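Long-range contacts in Abbfa_003403 (Acinetobacter baumannii, PDB 4ZXH), which acts as a four-domain nonribosomal peptide synthetase, with condensation, adenylation, carrier and thioesterase domains that probably build and release a peptide product: residues S427-N433 against R856-R860; H498-S502 against G686-V690; H526-Q530 against P579-L583; V900-G904 against E962-E966; S1147-R1151 against P1257-P1261. One frame throughout, in Å; residues are numbered along the deposited sequence.

Interaction 1: residues S427-N433 against R856-R860; sequences SAQSAEN and RTDGR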
# COMPACT_ATOMS: atom_id res chain seq x y z
N SER A 427 -5.64 16.64 -3.97
CA SER A 427 -6.18 17.44 -5.06
C SER A 427 -5.67 18.88 -4.94
O SER A 427 -5.15 19.27 -3.90
CB SER A 427 -7.71 17.40 -5.03
OG SER A 427 -8.21 18.11 -3.90
N ALA A 428 -5.83 19.66 -6.01
CA ALA A 428 -5.42 21.07 -5.96
C ALA A 428 -6.25 21.79 -4.92
O ALA A 428 -5.76 22.65 -4.20
CB ALA A 428 -5.58 21.73 -7.31
N GLN A 429 -7.52 21.40 -4.84
CA GLN A 429 -8.45 22.01 -3.91
C GLN A 429 -8.03 21.78 -2.46
O GLN A 429 -8.14 22.68 -1.63
CB GLN A 429 -9.86 21.48 -4.16
CG GLN A 429 -10.94 22.48 -3.86
CD GLN A 429 -12.24 22.17 -4.59
OE1 GLN A 429 -12.35 21.15 -5.28
NE2 GLN A 429 -13.23 23.06 -4.45
N SER A 430 -7.54 20.58 -2.17
CA SER A 430 -7.03 20.25 -0.83
C SER A 430 -5.77 21.02 -0.49
O SER A 430 -5.55 21.37 0.67
CB SER A 430 -6.75 18.76 -0.72
OG SER A 430 -7.95 18.02 -0.70
N ALA A 431 -4.92 21.27 -1.48
CA ALA A 431 -3.72 22.04 -1.23
C ALA A 431 -4.13 23.44 -0.83
O ALA A 431 -3.63 23.98 0.16
CB ALA A 431 -2.82 22.06 -2.44
N GLU A 432 -5.06 24.02 -1.60
CA GLU A 432 -5.55 25.36 -1.31
C GLU A 432 -6.08 25.42 0.11
O GLU A 432 -5.74 26.32 0.88
CB GLU A 432 -6.61 25.79 -2.33
CG GLU A 432 -7.20 27.18 -2.07
CD GLU A 432 -6.21 28.34 -2.25
OE1 GLU A 432 -5.25 28.21 -3.05
OE2 GLU A 432 -6.38 29.37 -1.57
N ASN A 433 -6.87 24.41 0.48
CA ASN A 433 -7.37 24.28 1.84
C ASN A 433 -6.32 24.22 2.94
O ASN A 433 -6.48 24.88 3.97
CB ASN A 433 -8.22 23.03 1.96
CG ASN A 433 -9.17 23.12 3.11
OD1 ASN A 433 -9.83 24.13 3.29
ND2 ASN A 433 -9.15 22.10 3.96
N ARG A 856 -15.27 16.81 2.79
CA ARG A 856 -14.31 17.04 1.74
C ARG A 856 -14.20 18.53 1.44
O ARG A 856 -15.13 19.31 1.69
CB ARG A 856 -14.69 16.26 0.48
CG ARG A 856 -14.67 14.76 0.69
CD ARG A 856 -13.31 14.32 1.22
NE ARG A 856 -13.12 12.87 1.26
CZ ARG A 856 -11.95 12.29 1.49
NH1 ARG A 856 -10.87 13.04 1.69
NH2 ARG A 856 -11.84 10.97 1.50
N THR A 857 -13.04 18.93 0.91
CA THR A 857 -12.81 20.29 0.45
C THR A 857 -13.80 20.62 -0.66
O THR A 857 -14.21 21.76 -0.85
CB THR A 857 -11.35 20.46 -0.03
OG1 THR A 857 -11.08 19.58 -1.13
CG2 THR A 857 -10.37 20.15 1.11
N ASP A 858 -14.19 19.58 -1.37
CA ASP A 858 -15.20 19.64 -2.42
C ASP A 858 -16.54 20.20 -1.92
O ASP A 858 -17.20 20.97 -2.62
CB ASP A 858 -15.39 18.23 -2.99
CG ASP A 858 -15.92 18.23 -4.39
OD1 ASP A 858 -16.43 19.28 -4.83
OD2 ASP A 858 -15.82 17.19 -5.06
N GLY A 859 -16.93 19.81 -0.71
CA GLY A 859 -18.26 20.08 -0.19
C GLY A 859 -19.07 18.79 -0.14
O GLY A 859 -20.22 18.78 0.31
N ARG A 860 -18.46 17.71 -0.61
CA ARG A 860 -19.08 16.40 -0.60
C ARG A 860 -18.85 15.73 0.75
O ARG A 860 -17.91 16.06 1.46
CB ARG A 860 -18.50 15.51 -1.71
CG ARG A 860 -18.84 15.93 -3.13
CD ARG A 860 -18.26 14.94 -4.12
NE ARG A 860 -16.85 14.68 -3.88
CZ ARG A 860 -16.29 13.46 -3.85
NH1 ARG A 860 -17.04 12.39 -4.06
NH2 ARG A 860 -14.99 13.33 -3.61
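The Asn433 amide has the methyl CG2 of Thr857 on one side of its plane, displaced toward the margin formed by CB and ND2. The separation is 3.7 Å from CG2 to Asn433 ND2, and the amide uses ND2 for a hydrogen bond to Pro806 O. At the edge of the Arg860 guanidinium, in its plane, lies Asp858 CB, and Arg860 NE makes a salt bridge to Asp858 OD2 (3.0 Å) whose hydrogen bond is weak. The contact sets the N-terminal turn of helix 428-447, in the condensation domain, against the hairpin turn between strands 846-855 and 861-863 of the adenylation portion. A backbone bond of 3.0 Å from Gly859 N to Arg856 O closes a type I turn over Thr857 and Asp858; Gly859 follows at positive phi (108°), as in a G1-bulge hairpin.

Thr857 carries the contact. Its OG1 is held between the backbone N and the carbonyl carbon (chi1 61°), which directs the hydroxyl to the helix while CG2 leans to Asn433. Gln429 runs past Thr857 in the opposite direction, its CB lying 3.8 Å from Thr857 OG1. No hydrogen bond joins the two segments, so the fit is van der Waals in character. The serine hydroxyls are engaged nearby: Ser427 is the N-cap and accepts from Ser430 N at 3.1 Å, while Ser430 OG bonds to Asp218. Between the segments, Ser430 OG and Thr857 OG1 stand 3.5 Å apart.

Interaction 2: residues H498-S502 against G686-V690; sequences HALTS and GVVHV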
# COMPACT_ATOMS: atom_id res chain seq x y z
N HIS A 498 -54.51 -1.92 -12.26
CA HIS A 498 -53.68 -2.70 -11.34
C HIS A 498 -53.00 -1.84 -10.28
O HIS A 498 -52.58 -0.72 -10.55
CB HIS A 498 -52.61 -3.48 -12.10
CG HIS A 498 -53.15 -4.37 -13.18
ND1 HIS A 498 -54.29 -5.13 -13.02
CD2 HIS A 498 -52.69 -4.64 -14.42
CE1 HIS A 498 -54.52 -5.82 -14.13
NE2 HIS A 498 -53.56 -5.54 -14.99
N ALA A 499 -52.89 -2.38 -9.07
CA ALA A 499 -52.22 -1.72 -7.97
C ALA A 499 -51.18 -2.64 -7.33
O ALA A 499 -50.05 -2.23 -7.07
CB ALA A 499 -53.24 -1.27 -6.94
N LEU A 500 -51.55 -3.90 -7.09
CA LEU A 500 -50.66 -4.86 -6.44
C LEU A 500 -50.58 -6.20 -7.18
O LEU A 500 -51.60 -6.76 -7.57
CB LEU A 500 -51.13 -5.08 -5.00
CG LEU A 500 -51.17 -3.82 -4.13
CD1 LEU A 500 -51.97 -4.05 -2.86
CD2 LEU A 500 -49.76 -3.37 -3.78
N THR A 501 -49.36 -6.70 -7.38
CA THR A 501 -49.16 -8.02 -7.98
C THR A 501 -48.55 -9.00 -6.99
O THR A 501 -47.41 -8.84 -6.57
CB THR A 501 -48.26 -7.97 -9.21
OG1 THR A 501 -48.89 -7.20 -10.23
CG2 THR A 501 -48.04 -9.39 -9.73
N SER A 502 -49.31 -10.02 -6.64
CA SER A 502 -48.89 -10.98 -5.64
C SER A 502 -47.75 -11.85 -6.16
O SER A 502 -47.87 -12.49 -7.20
CB SER A 502 -50.08 -11.85 -5.21
OG SER A 502 -49.89 -12.39 -3.91
N GLY A 686 -49.22 4.01 -9.97
CA GLY A 686 -48.43 2.92 -10.51
C GLY A 686 -48.68 1.57 -9.85
O GLY A 686 -49.64 1.41 -9.11
N VAL A 687 -47.81 0.61 -10.13
CA VAL A 687 -47.98 -0.76 -9.65
C VAL A 687 -46.88 -1.22 -8.68
O VAL A 687 -45.68 -1.04 -8.95
CB VAL A 687 -48.03 -1.75 -10.83
CG1 VAL A 687 -48.08 -3.18 -10.32
CG2 VAL A 687 -49.22 -1.45 -11.71
N VAL A 688 -47.28 -1.80 -7.56
CA VAL A 688 -46.32 -2.46 -6.68
C VAL A 688 -46.30 -3.97 -6.94
O VAL A 688 -47.31 -4.65 -6.74
CB VAL A 688 -46.63 -2.22 -5.18
CG1 VAL A 688 -45.75 -3.11 -4.30
CG2 VAL A 688 -46.44 -0.75 -4.81
N HIS A 689 -45.17 -4.48 -7.40
CA HIS A 689 -44.98 -5.92 -7.48
C HIS A 689 -44.40 -6.43 -6.16
O HIS A 689 -43.22 -6.21 -5.86
CB HIS A 689 -44.07 -6.28 -8.66
CG HIS A 689 -44.63 -5.89 -9.98
ND1 HIS A 689 -45.25 -6.78 -10.83
CD2 HIS A 689 -44.70 -4.68 -10.60
CE1 HIS A 689 -45.66 -6.15 -11.91
NE2 HIS A 689 -45.34 -4.87 -11.80
N VAL A 690 -45.24 -7.08 -5.36
CA VAL A 690 -44.75 -7.66 -4.12
C VAL A 690 -44.03 -8.97 -4.43
O VAL A 690 -44.65 -9.97 -4.80
CB VAL A 690 -45.88 -7.90 -3.11
CG1 VAL A 690 -45.31 -8.48 -1.84
CG2 VAL A 690 -46.59 -6.61 -2.81
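Thr501 has the largest share of surface buried here, and it lies beside His689 with both side chains pointing the same way from one face of the sheet. Its CB is 3.6 Å from His689 ND1, approaching the imidazole obliquely. Thr501 is also gripped through its backbone: its N donates to Val688 O at 3.0 Å, with a fairly straight N-H...O angle of 163°, and its O accepts a weak bond from Val690 N.

Val687, next in buried area, spreads its two methyls along the partner strand. CG1, anti to the backbone N (chi1 175°), reaches toward Thr501 OG1, whereas CG2 comes to 3.6 Å from His498 O. Val690 adds its CB against Thr501 O at 3.9 Å.

The 11° between the strand directions shows the pairing to be parallel; Val688, bonded through N to Ala499 O at 2.8 Å and through O to Thr501 N, is set opposite Leu500. On the face opposite Thr501, Leu500 CD2 packs 3.6 Å from Val688 CB.

Within the mixed adenylation sheet, strand 687-690 lies between 498-501 and 662-665. Strand 507-508 borders 498-501 through a classic bulge at Ala499 and Leu500, and Leu500 also touches helices 509-525 and 543-553.

Interaction 3: residues H526-Q530 against P579-L583; sequences HGITQ and PKVIL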
# COMPACT_ATOMS: atom_id res chain seq x y z
N HIS A 526 -62.34 -5.12 16.92
CA HIS A 526 -61.73 -6.03 17.88
C HIS A 526 -60.75 -5.33 18.80
O HIS A 526 -59.80 -5.95 19.29
CB HIS A 526 -61.07 -7.18 17.16
CG HIS A 526 -62.03 -7.97 16.35
ND1 HIS A 526 -62.29 -7.69 15.03
CD2 HIS A 526 -62.89 -8.95 16.69
CE1 HIS A 526 -63.23 -8.50 14.58
NE2 HIS A 526 -63.61 -9.27 15.57
N GLY A 527 -60.97 -4.04 19.03
CA GLY A 527 -60.37 -3.37 20.17
C GLY A 527 -59.26 -2.39 19.85
O GLY A 527 -58.76 -1.73 20.75
N ILE A 528 -58.88 -2.28 18.58
CA ILE A 528 -57.80 -1.38 18.19
C ILE A 528 -58.24 0.07 18.11
O ILE A 528 -59.13 0.43 17.34
CB ILE A 528 -57.17 -1.77 16.84
CG1 ILE A 528 -56.57 -3.17 16.94
CG2 ILE A 528 -56.07 -0.79 16.49
CD1 ILE A 528 -55.71 -3.34 18.14
N THR A 529 -57.60 0.90 18.92
CA THR A 529 -57.98 2.30 19.07
C THR A 529 -56.78 3.13 18.62
O THR A 529 -55.68 2.61 18.54
CB THR A 529 -58.35 2.64 20.54
OG1 THR A 529 -57.15 2.96 21.28
CG2 THR A 529 -59.04 1.47 21.21
N GLN A 530 -56.99 4.41 18.33
CA GLN A 530 -55.90 5.29 17.93
C GLN A 530 -54.73 5.23 18.92
O GLN A 530 -54.92 5.20 20.14
CB GLN A 530 -56.40 6.73 17.79
CG GLN A 530 -55.31 7.69 17.34
CD GLN A 530 -55.85 9.06 16.98
OE1 GLN A 530 -57.06 9.27 16.97
NE2 GLN A 530 -54.95 10.00 16.69
N PRO A 579 -47.28 -4.86 22.30
CA PRO A 579 -48.34 -4.57 21.33
C PRO A 579 -49.73 -5.02 21.78
O PRO A 579 -49.87 -5.99 22.53
CB PRO A 579 -47.90 -5.35 20.08
CG PRO A 579 -47.11 -6.50 20.63
CD PRO A 579 -46.51 -6.07 21.94
N LYS A 580 -50.74 -4.30 21.31
CA LYS A 580 -52.12 -4.59 21.65
C LYS A 580 -52.54 -5.93 21.10
O LYS A 580 -53.25 -6.68 21.74
CB LYS A 580 -53.05 -3.50 21.10
CG LYS A 580 -54.51 -3.67 21.44
CD LYS A 580 -54.74 -3.41 22.91
CE LYS A 580 -56.17 -2.92 23.20
NZ LYS A 580 -56.30 -1.44 22.98
N VAL A 581 -52.08 -6.21 19.88
CA VAL A 581 -52.49 -7.39 19.14
C VAL A 581 -51.38 -7.72 18.14
O VAL A 581 -50.55 -6.86 17.83
CB VAL A 581 -53.84 -7.15 18.40
CG1 VAL A 581 -53.63 -6.38 17.11
CG2 VAL A 581 -54.52 -8.46 18.10
N ILE A 582 -51.35 -8.96 17.66
CA ILE A 582 -50.47 -9.35 16.56
C ILE A 582 -51.33 -9.74 15.36
O ILE A 582 -52.11 -10.70 15.44
CB ILE A 582 -49.54 -10.53 16.94
CG1 ILE A 582 -48.53 -10.12 18.01
CG2 ILE A 582 -48.84 -11.09 15.71
CD1 ILE A 582 -47.85 -11.30 18.68
N LEU A 583 -51.22 -8.98 14.27
CA LEU A 583 -52.02 -9.25 13.08
C LEU A 583 -51.19 -10.15 12.19
O LEU A 583 -50.13 -9.77 11.73
CB LEU A 583 -52.41 -7.96 12.35
CG LEU A 583 -53.24 -8.04 11.05
CD1 LEU A 583 -54.69 -8.45 11.26
CD2 LEU A 583 -53.15 -6.73 10.28
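Ile528 and Lys580 slide past each other in opposite directions, bringing the tip of the isoleucine against the aliphatic part of the lysine. Ile528 CD1 lies 3.5 Å from Lys580 CG. The same methyl also meets Val581, but here the side chains cross at about a right angle, with 3.8 Å between Ile528 CD1 and Val581 CG1. One methyl therefore serves two neighbours that approach it in different directions.

Lys580 leaves its backbone with CG anti to N (chi1 -178°), followed by two bends, at chi2 and chi4 (-84°), which bring the ammonium to the carbonyl side of Gly527. There Lys580 NZ makes a weak hydrogen bond to Gly527 O at 3.3 Å. Its stronger partner is Asp532, by a salt bridge, and Asp532 also accepts from Thr529 N.

Gly527 is the C' residue of a Schellman motif that terminates helix 509-525, and the loop leads into strand 533-537 of a four-stranded parallel sheet of the adenylation domain. Strand 581-584 is the neighbour of 533-537, and backbone hydrogen bonds link Val581 and Leu583 with Gly535. Val534 of strand 533-537 touches Ile528, Val581 and Leu583.

Interaction 4: residues V900-G904 against E962-E966; sequences VKTTG and EPIFE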
# COMPACT_ATOMS: atom_id res chain seq x y z
N VAL A 900 -9.76 -5.27 10.89
CA VAL A 900 -8.65 -5.20 11.82
C VAL A 900 -8.99 -6.07 13.02
O VAL A 900 -10.11 -6.00 13.54
CB VAL A 900 -8.37 -3.75 12.26
CG1 VAL A 900 -7.27 -3.71 13.31
CG2 VAL A 900 -8.00 -2.88 11.06
N LYS A 901 -8.05 -6.92 13.45
CA LYS A 901 -8.23 -7.74 14.65
C LYS A 901 -7.07 -7.57 15.61
O LYS A 901 -5.96 -7.21 15.19
CB LYS A 901 -8.38 -9.22 14.29
CG LYS A 901 -9.61 -9.57 13.47
CD LYS A 901 -10.91 -9.47 14.26
CE LYS A 901 -12.08 -9.87 13.37
NZ LYS A 901 -13.39 -9.89 14.07
N THR A 902 -7.31 -7.83 16.90
CA THR A 902 -6.28 -7.69 17.93
C THR A 902 -5.55 -9.03 18.18
O THR A 902 -6.14 -10.09 17.98
CB THR A 902 -6.92 -7.17 19.23
OG1 THR A 902 -7.64 -5.96 18.96
CG2 THR A 902 -5.86 -6.89 20.30
N THR A 903 -4.29 -8.96 18.60
CA THR A 903 -3.44 -10.16 18.75
C THR A 903 -2.36 -10.06 19.82
O THR A 903 -1.65 -9.06 19.90
CB THR A 903 -2.73 -10.48 17.43
OG1 THR A 903 -3.71 -10.76 16.44
CG2 THR A 903 -1.78 -11.67 17.58
N GLY A 904 -2.22 -11.13 20.62
CA GLY A 904 -1.18 -11.21 21.63
C GLY A 904 -1.24 -10.06 22.62
O GLY A 904 -2.13 -10.03 23.48
N GLU A 962 -13.04 -15.65 13.81
CA GLU A 962 -11.80 -14.99 14.22
C GLU A 962 -10.65 -15.67 13.51
O GLU A 962 -10.68 -16.88 13.28
CB GLU A 962 -11.62 -15.03 15.74
CG GLU A 962 -12.80 -14.44 16.52
CD GLU A 962 -13.09 -12.97 16.19
OE1 GLU A 962 -12.14 -12.16 16.09
OE2 GLU A 962 -14.30 -12.62 16.06
N PRO A 963 -9.65 -14.88 13.10
CA PRO A 963 -8.45 -15.41 12.46
C PRO A 963 -7.48 -15.99 13.48
O PRO A 963 -7.43 -15.51 14.61
CB PRO A 963 -7.84 -14.18 11.79
CG PRO A 963 -8.23 -13.08 12.69
CD PRO A 963 -9.63 -13.41 13.16
N ILE A 964 -6.72 -17.00 13.07
CA ILE A 964 -5.57 -17.46 13.82
C ILE A 964 -4.29 -17.06 13.07
O ILE A 964 -3.90 -17.69 12.09
CB ILE A 964 -5.62 -18.96 14.01
CG1 ILE A 964 -6.91 -19.33 14.74
CG2 ILE A 964 -4.42 -19.44 14.75
CD1 ILE A 964 -7.13 -20.83 14.83
N PHE A 965 -3.64 -15.99 13.52
CA PHE A 965 -2.44 -15.48 12.84
C PHE A 965 -1.19 -16.35 12.98
O PHE A 965 -0.87 -16.80 14.08
CB PHE A 965 -2.10 -14.08 13.35
CG PHE A 965 -3.11 -13.04 13.01
CD1 PHE A 965 -3.19 -12.53 11.72
CD2 PHE A 965 -3.97 -12.56 13.97
CE1 PHE A 965 -4.13 -11.55 11.40
CE2 PHE A 965 -4.91 -11.58 13.66
CZ PHE A 965 -4.99 -11.07 12.38
N GLU A 966 -0.48 -16.55 11.86
CA GLU A 966 0.90 -17.04 11.88
C GLU A 966 1.76 -16.10 12.73
O GLU A 966 1.75 -14.89 12.52
CB GLU A 966 1.47 -17.12 10.46
CG GLU A 966 1.00 -18.32 9.61
CD GLU A 966 1.65 -18.37 8.22
OE1 GLU A 966 2.86 -18.06 8.11
OE2 GLU A 966 0.95 -18.73 7.24
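Lys901 meets three residues of the facing segment, Phe965, Pro963 and Glu962, in turn from CB to NZ. Its CB stands at the edge of the Phe965 ring, near the ring plane and 4.2 Å from CE2. The next carbon, CG, packs 3.9 Å from Pro963 CG, with the two side chains crossing at a slant. A bend at chi2 (-71°) then turns the otherwise extended chain toward Glu962, which it crosses at about a right angle. The charged ends form a salt bridge, Lys901 NZ to Glu962 OE1 at 3.3 Å; the hydrogen bond to OE1 is weak, and Glu962 OE2 lies at a similar distance from NZ (3.5 Å).

Strand alternation puts Lys901 and Thr903 on the side of 893-903 that faces the other segment, with Thr902 turned away. The three-stranded sheet belongs to the C-terminal subdomain of the adenylation domain, and 962-966 precedes helix 977-990 of the carrier region. Pro963 probably belongs to the LPxP-type linker that lies on this subdomain in related synthetases. Val911 of strand 907-916 touches Pro963 and Phe965, and Ile942 and Ala940 also line the linker.

Thr903 comes next, its OG1 obliquely placed near the CD2-CE2 bond of Phe965. Over one face of that ring lies Pro963 CB, 4.2 Å above the ring plane and offset toward the rim.

Interaction 5: residues S1147-R1151 against P1257-P1261; sequences SRQLR and PEDFP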
# COMPACT_ATOMS: atom_id res chain seq x y z
N SER A 1147 42.40 -34.69 -8.85
CA SER A 1147 43.75 -34.83 -8.30
C SER A 1147 44.66 -35.58 -9.25
O SER A 1147 45.79 -35.17 -9.49
CB SER A 1147 43.74 -35.55 -6.97
OG SER A 1147 42.85 -34.93 -6.07
N ARG A 1148 44.16 -36.69 -9.79
CA ARG A 1148 44.93 -37.56 -10.68
C ARG A 1148 45.43 -36.77 -11.88
O ARG A 1148 46.55 -37.01 -12.36
CB ARG A 1148 44.09 -38.76 -11.15
CG ARG A 1148 44.93 -39.92 -11.72
CD ARG A 1148 44.10 -41.00 -12.43
NE ARG A 1148 43.45 -40.50 -13.64
CZ ARG A 1148 44.08 -40.28 -14.79
NH1 ARG A 1148 45.38 -40.52 -14.91
NH2 ARG A 1148 43.40 -39.81 -15.84
N GLN A 1149 44.63 -35.83 -12.36
CA GLN A 1149 45.00 -35.03 -13.53
C GLN A 1149 45.94 -33.88 -13.18
O GLN A 1149 46.85 -33.58 -13.95
CB GLN A 1149 43.75 -34.48 -14.22
CG GLN A 1149 42.84 -35.54 -14.82
CD GLN A 1149 41.85 -34.96 -15.83
OE1 GLN A 1149 42.01 -33.83 -16.29
NE2 GLN A 1149 40.83 -35.73 -16.17
N LEU A 1150 45.73 -33.23 -12.03
CA LEU A 1150 46.58 -32.13 -11.59
C LEU A 1150 48.04 -32.59 -11.42
O LEU A 1150 48.96 -31.85 -11.75
CB LEU A 1150 46.06 -31.51 -10.29
CG LEU A 1150 44.72 -30.75 -10.35
CD1 LEU A 1150 44.25 -30.31 -8.95
CD2 LEU A 1150 44.75 -29.55 -11.29
N ARG A 1151 48.24 -33.81 -10.91
CA ARG A 1151 49.55 -34.45 -10.92
C ARG A 1151 50.16 -34.49 -12.33
O ARG A 1151 51.31 -34.10 -12.55
CB ARG A 1151 49.46 -35.88 -10.38
CG ARG A 1151 49.37 -35.98 -8.88
CD ARG A 1151 50.73 -35.92 -8.21
NE ARG A 1151 50.62 -36.08 -6.76
CZ ARG A 1151 50.42 -37.25 -6.15
NH1 ARG A 1151 50.32 -38.38 -6.84
NH2 ARG A 1151 50.33 -37.28 -4.82
N PRO A 1257 45.10 -47.86 -8.70
CA PRO A 1257 45.48 -47.28 -7.40
C PRO A 1257 46.49 -46.14 -7.51
O PRO A 1257 47.40 -46.21 -8.32
CB PRO A 1257 46.08 -48.47 -6.65
CG PRO A 1257 45.37 -49.66 -7.24
CD PRO A 1257 45.22 -49.33 -8.70
N GLU A 1258 46.30 -45.11 -6.70
CA GLU A 1258 47.21 -43.96 -6.67
C GLU A 1258 47.09 -43.25 -5.32
O GLU A 1258 45.99 -43.00 -4.85
CB GLU A 1258 46.91 -42.98 -7.81
CG GLU A 1258 47.93 -41.85 -7.92
CD GLU A 1258 47.88 -41.13 -9.25
OE1 GLU A 1258 47.04 -41.53 -10.10
OE2 GLU A 1258 48.68 -40.19 -9.46
N ASP A 1259 48.23 -42.93 -4.71
CA ASP A 1259 48.21 -42.33 -3.38
C ASP A 1259 48.13 -40.81 -3.40
O ASP A 1259 48.96 -40.14 -4.00
CB ASP A 1259 49.44 -42.76 -2.58
CG ASP A 1259 49.31 -44.17 -2.03
OD1 ASP A 1259 48.31 -44.85 -2.36
OD2 ASP A 1259 50.20 -44.58 -1.26
N PHE A 1260 47.10 -40.30 -2.75
CA PHE A 1260 46.96 -38.88 -2.49
C PHE A 1260 46.75 -38.72 -1.00
O PHE A 1260 46.24 -39.63 -0.36
CB PHE A 1260 45.79 -38.29 -3.27
CG PHE A 1260 46.00 -38.25 -4.75
CD1 PHE A 1260 46.71 -37.21 -5.33
CD2 PHE A 1260 45.46 -39.23 -5.56
CE1 PHE A 1260 46.90 -37.16 -6.70
CE2 PHE A 1260 45.65 -39.19 -6.93
CZ PHE A 1260 46.37 -38.16 -7.50
N PRO A 1261 47.14 -37.57 -0.43
CA PRO A 1261 46.81 -37.35 0.98
C PRO A 1261 45.30 -37.15 1.15
O PRO A 1261 44.74 -36.17 0.65
CB PRO A 1261 47.61 -36.09 1.33
CG PRO A 1261 47.73 -35.36 0.04
CD PRO A 1261 47.77 -36.39 -1.05
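Apolar and CH-pi packing comes first: Ser1147 CB sits over one face of the Phe1260 ring, 3.7 Å from the centroid and 17° off the ring normal. The serine hydroxyl takes no part in this, being bonded to Ala1143 O. At the edge of the same ring, near its plane, Arg1151 CG approaches Phe1260 CE1 at 3.5 Å. Beyond it the arginine bends at chi2 (-84°), running past the phenylalanine in the opposite direction, until its guanidinium lies with one face over CE1, which is 3.5 Å from the guanidinium plane and centred beneath it. The two planes are 25° apart, so the groups are close to parallel, yet a ring corner and not the ring centre is beneath the cation.

The hydrogen-bonded part uses the edge of this group. Arg1151 NH2 donates to Asp1259 O at 3.3 Å, in the carbonyl plane, though the oxygen is tilted somewhat from the guanidinium plane.

Charge pairing adds a longer link, Arg1151 NH1 to Glu1258 OE2 at 3.6 Å, with guanidinium and carboxylate planes 44° apart. Arg1148 presents its aliphatic CG to Glu1258 OE1, while its guanidinium leads away and its NE pairs with Glu1145.

The fold is the alpha/beta-hydrolase type expected of a thioesterase. Helix 1138-1152, which follows strand 1131-1136 and probably the nucleophile elbow, packs by Ser1147 on strands 1131-1136 and 1157-1163. Segment 1257-1261 leads into strand 1262-1267; Phe1260 touches Ile1160 on the neighbouring strand 1157-1163.

How the interactions relate
From the N terminus, the first loop opens at 427-433 and closes at 856-860, tying the end of the condensation domain to a hairpin of the adenylation part. Inside it, interaction 2 closes a loop by pairing strands 498-501 and 687-690 as parallel neighbours in the mixed adenylation sheet. Interaction 3 is nested within that one, joining the loop between helix 509-525 and strand 533-537 to adjacent strand 581-584 of a second adenylation sheet. Interactions 4 and 5 follow in series, and no loops cross. Interaction 4 fastens the linker before the carrier region to the C-terminal adenylation subdomain. Interaction 5 lies wholly in the thioesterase, its centre about 110 Å from that of interaction 3.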